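Local coordinates for fibronectin type III domain-containing protein (Simiduia agarivorans, PDB 6P2K), which probably hydrolyses xyloglucan-type polysaccharides through its glycoside hydrolase family 74 region of seven-bladed beta-propellers, at residues B[253-258]-B[306-311]. Residues are numbered along the deposited sequence; the frame is centred on the assembly and turned at random.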
ATOM      1  N   GLN B 253     -58.247   5.459 -34.091  1.00 61.83           N
ATOM      2  CA  GLN B 253     -57.959   4.238 -33.364  1.00 62.03           C
ATOM      3  C   GLN B 253     -56.769   4.523 -32.472  1.00 59.46           C
ATOM      4  O   GLN B 253     -55.737   4.981 -32.968  1.00 55.47           O
ATOM      5  CB  GLN B 253     -57.604   3.126 -34.342  1.00 65.85           C
ATOM      6  CG  GLN B 253     -58.559   3.068 -35.512  1.00 79.43           C
ATOM      7  CD  GLN B 253     -59.940   2.546 -35.116  1.00 92.36           C
ATOM      8  OE1 GLN B 253     -60.846   3.347 -34.841  1.00 97.86           O
ATOM      9  NE2 GLN B 253     -60.124   1.215 -35.122  1.00 95.13           N
ATOM     10  N   GLN B 254     -56.901   4.262 -31.174  1.00 55.03           N
ATOM     11  CA  GLN B 254     -55.745   4.392 -30.299  1.00 56.13           C
ATOM     12  C   GLN B 254     -54.756   3.275 -30.600  1.00 56.17           C
ATOM     13  O   GLN B 254     -55.145   2.112 -30.748  1.00 55.87           O
ATOM     14  CB  GLN B 254     -56.172   4.354 -28.836  1.00 52.14           C
ATOM     15  CG  GLN B 254     -55.026   4.547 -27.865  1.00 61.81           C
ATOM     16  CD  GLN B 254     -55.475   4.540 -26.421  1.00 60.47           C
ATOM     17  OE1 GLN B 254     -54.678   4.302 -25.515  1.00 58.37           O
ATOM     18  NE2 GLN B 254     -56.757   4.807 -26.198  1.00 52.68           N
ATOM     19  N   VAL B 255     -53.475   3.626 -30.706  1.00 53.08           N
ATOM     20  CA  VAL B 255     -52.452   2.661 -31.091  1.00 51.10           C
ATOM     21  C   VAL B 255     -51.287   2.728 -30.112  1.00 47.24           C
ATOM     22  O   VAL B 255     -50.123   2.830 -30.518  1.00 46.88           O
ATOM     23  CB  VAL B 255     -51.984   2.910 -32.538  1.00 51.63           C
ATOM     24  CG1 VAL B 255     -52.989   2.334 -33.522  1.00 55.31           C
ATOM     25  CG2 VAL B 255     -51.796   4.400 -32.788  1.00 51.06           C
ATOM     26  N   THR B 256     -51.589   2.662 -28.817  1.00 47.34           N
ATOM     27  CA  THR B 256     -50.566   2.733 -27.783  1.00 48.03           C
ATOM     28  C   THR B 256     -50.105   1.369 -27.293  1.00 51.41           C
ATOM     29  O   THR B 256     -49.113   1.299 -26.560  1.00 51.65           O
ATOM     30  CB  THR B 256     -51.069   3.548 -26.585  1.00 47.70           C
ATOM     31  OG1 THR B 256     -52.297   2.986 -26.106  1.00 50.50           O
ATOM     32  CG2 THR B 256     -51.296   4.999 -26.984  1.00 46.50           C
ATOM     33  N   GLY B 257     -50.794   0.293 -27.671  1.00 52.61           N
ATOM     34  CA  GLY B 257     -50.415  -1.044 -27.254  1.00 52.24           C
ATOM     35  C   GLY B 257     -48.973  -1.376 -27.572  1.00 50.97           C
ATOM     36  O   GLY B 257     -48.580  -1.417 -28.742  1.00 54.28           O
ATOM     37  N   GLY B 258     -48.171  -1.605 -26.536  1.00 47.94           N
ATOM     38  CA  GLY B 258     -46.749  -1.817 -26.691  1.00 42.58           C
ATOM     39  C   GLY B 258     -45.895  -0.628 -26.310  1.00 45.19           C
ATOM     40  O   GLY B 258     -44.669  -0.772 -26.212  1.00 45.51           O
ATOM     41  N   THR B 306     -54.443  -3.853 -40.202  1.00 60.80           N
ATOM     42  CA  THR B 306     -54.241  -5.286 -40.014  1.00 63.65           C
ATOM     43  C   THR B 306     -53.529  -5.562 -38.697  1.00 63.22           C
ATOM     44  O   THR B 306     -54.049  -6.264 -37.823  1.00 64.56           O
ATOM     45  CB  THR B 306     -53.438  -5.863 -41.183  1.00 61.26           C
ATOM     46  OG1 THR B 306     -54.094  -5.556 -42.419  1.00 64.28           O
ATOM     47  CG2 THR B 306     -53.291  -7.374 -41.041  1.00 63.74           C
ATOM     48  N   ASN B 307     -52.333  -5.000 -38.539  1.00 60.07           N
ATOM     49  CA  ASN B 307     -51.540  -5.178 -37.334  1.00 56.65           C
ATOM     50  C   ASN B 307     -50.633  -3.971 -37.169  1.00 54.15           C
ATOM     51  O   ASN B 307     -50.403  -3.208 -38.112  1.00 49.57           O
ATOM     52  CB  ASN B 307     -50.708  -6.466 -37.386  1.00 58.43           C
ATOM     53  CG  ASN B 307     -49.847  -6.561 -38.638  1.00 64.70           C
ATOM     54  OD1 ASN B 307     -49.021  -5.690 -38.910  1.00 66.50           O
ATOM     55  ND2 ASN B 307     -50.042  -7.624 -39.407  1.00 69.50           N
ATOM     56  N   PHE B 308     -50.114  -3.811 -35.955  1.00 50.75           N
ATOM     57  CA  PHE B 308     -49.105  -2.797 -35.691  1.00 44.45           C
ATOM     58  C   PHE B 308     -48.315  -3.205 -34.458  1.00 48.02           C
ATOM     59  O   PHE B 308     -48.820  -3.924 -33.591  1.00 47.23           O
ATOM     60  CB  PHE B 308     -49.723  -1.405 -35.502  1.00 44.71           C
ATOM     61  CG  PHE B 308     -50.375  -1.198 -34.159  1.00 44.64           C
ATOM     62  CD1 PHE B 308     -51.711  -1.503 -33.970  1.00 50.15           C
ATOM     63  CD2 PHE B 308     -49.653  -0.683 -33.091  1.00 46.33           C
ATOM     64  CE1 PHE B 308     -52.315  -1.310 -32.739  1.00 49.38           C
ATOM     65  CE2 PHE B 308     -50.250  -0.493 -31.859  1.00 45.35           C
ATOM     66  CZ  PHE B 308     -51.583  -0.805 -31.684  1.00 44.96           C
ATOM     67  N   TYR B 309     -47.071  -2.733 -34.389  1.00 46.51           N
ATOM     68  CA  TYR B 309     -46.235  -2.970 -33.223  1.00 44.44           C
ATOM     69  C   TYR B 309     -45.247  -1.823 -33.067  1.00 42.48           C
ATOM     70  O   TYR B 309     -44.880  -1.161 -34.042  1.00 41.12           O
ATOM     71  CB  TYR B 309     -45.489  -4.310 -33.310  1.00 46.74           C
ATOM     72  CG  TYR B 309     -44.599  -4.482 -34.525  1.00 50.64           C
ATOM     73  CD1 TYR B 309     -45.131  -4.846 -35.755  1.00 55.46           C
ATOM     74  CD2 TYR B 309     -43.223  -4.303 -34.433  1.00 49.52           C
ATOM     75  CE1 TYR B 309     -44.319  -5.015 -36.865  1.00 58.22           C
ATOM     76  CE2 TYR B 309     -42.404  -4.468 -35.537  1.00 52.06           C
ATOM     77  CZ  TYR B 309     -42.957  -4.824 -36.749  1.00 58.37           C
ATOM     78  OH  TYR B 309     -42.145  -4.989 -37.851  1.00 62.86           O
ATOM     79  N   TRP B 310     -44.835  -1.590 -31.823  1.00 41.76           N
ATOM     80  CA  TRP B 310     -43.837  -0.587 -31.489  1.00 39.63           C
ATOM     81  C   TRP B 310     -42.562  -1.276 -31.027  1.00 34.72           C
ATOM     82  O   TRP B 310     -42.612  -2.274 -30.302  1.00 33.78           O
ATOM     83  CB  TRP B 310     -44.339   0.356 -30.394  1.00 38.24           C
ATOM     84  CG  TRP B 310     -45.458   1.253 -30.821  1.00 40.37           C
ATOM     85  CD1 TRP B 310     -46.789   1.061 -30.597  1.00 43.27           C
ATOM     86  CD2 TRP B 310     -45.344   2.492 -31.531  1.00 38.57           C
ATOM     87  NE1 TRP B 310     -47.513   2.100 -31.132  1.00 42.14           N
ATOM     88  CE2 TRP B 310     -46.648   2.992 -31.710  1.00 41.18           C
ATOM     89  CE3 TRP B 310     -44.266   3.226 -32.033  1.00 35.48           C
ATOM     90  CZ2 TRP B 310     -46.903   4.193 -32.372  1.00 40.84           C
ATOM     91  CZ3 TRP B 310     -44.522   4.415 -32.693  1.00 32.99           C
ATOM     92  CH2 TRP B 310     -45.828   4.887 -32.855  1.00 35.94           C
ATOM     93  N   GLU B 311     -41.423  -0.740 -31.446  1.00 35.04           N
ATOM     94  CA  GLU B 311     -40.124  -1.293 -31.100  1.00 34.40           C
ATOM     95  C   GLU B 311     -39.206  -0.167 -30.657  1.00 30.64           C
ATOM     96  O   GLU B 311     -39.185   0.904 -31.272  1.00 30.64           O
ATOM     97  CB  GLU B 311     -39.511  -2.040 -32.288  1.00 39.59           C
ATOM     98  CG  GLU B 311     -38.046  -2.394 -32.132  1.00 47.72           C
ATOM     99  CD  GLU B 311     -37.465  -2.998 -33.395  1.00 58.92           C
ATOM    100  OE1 GLU B 311     -36.343  -3.545 -33.338  1.00 62.52           O
ATOM    101  OE2 GLU B 311     -38.133  -2.924 -34.448  1.00 64.06           O
TER
HETATM  102  O   HOH W   1     -46.339  -3.251 -29.915  1.00 35.55           O
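Trp-310 gives its indole N-H to the backbone carbonyl of Val-255, NE1 to O 2.8 Å, in a moderately bent bond (156° at the hydrogen). The acceptor lies near the ring plane, so the indole meets the turn by its edge; Gly-257 O lies at the same edge, 3.6 Å from Trp-310 CD1. Val-255 CG1 lies over one face of the Phe-308 ring, offset toward the rim, 3.9 Å from the centroid, a CH-pi contact. Phe-308 CZ also reaches the backbone, 3.6 Å from Val-255 CA. In Val-255, CG1 stands beside the backbone N, anti to the carbonyl carbon (chi1 -79°), which carries this methyl over the ring. A water bridges the two backbones, donating to Gly-257 O (3.1 Å) and accepting from Trp-310 N (2.9 Å). In the second shell, Phe-297 of strand 292-300 meets the Phe-308 ring nearly parallel and Trp-310 edge-to-face, and also touches Val-255, while Leu-259 touches the indole. On the turn, Thr-256 OG1 donates to Gln-254 OE1, and Gly-258 has a backbone conformation that would jam a CB against the preceding carbonyl O. The contact thus joins the end of edge strand 253-254 of one four-stranded antiparallel blade to edge strand 304-314 of the next, as successive propeller blades pack. Replacing Trp-310 by a phenylalanine would probably cost Val-255 O the indole N-H and leave the turn less firmly placed. Aromatic packing and one directional N-H together set the chain leaving the blade against its neighbour, with one water bridging backbone to backbone.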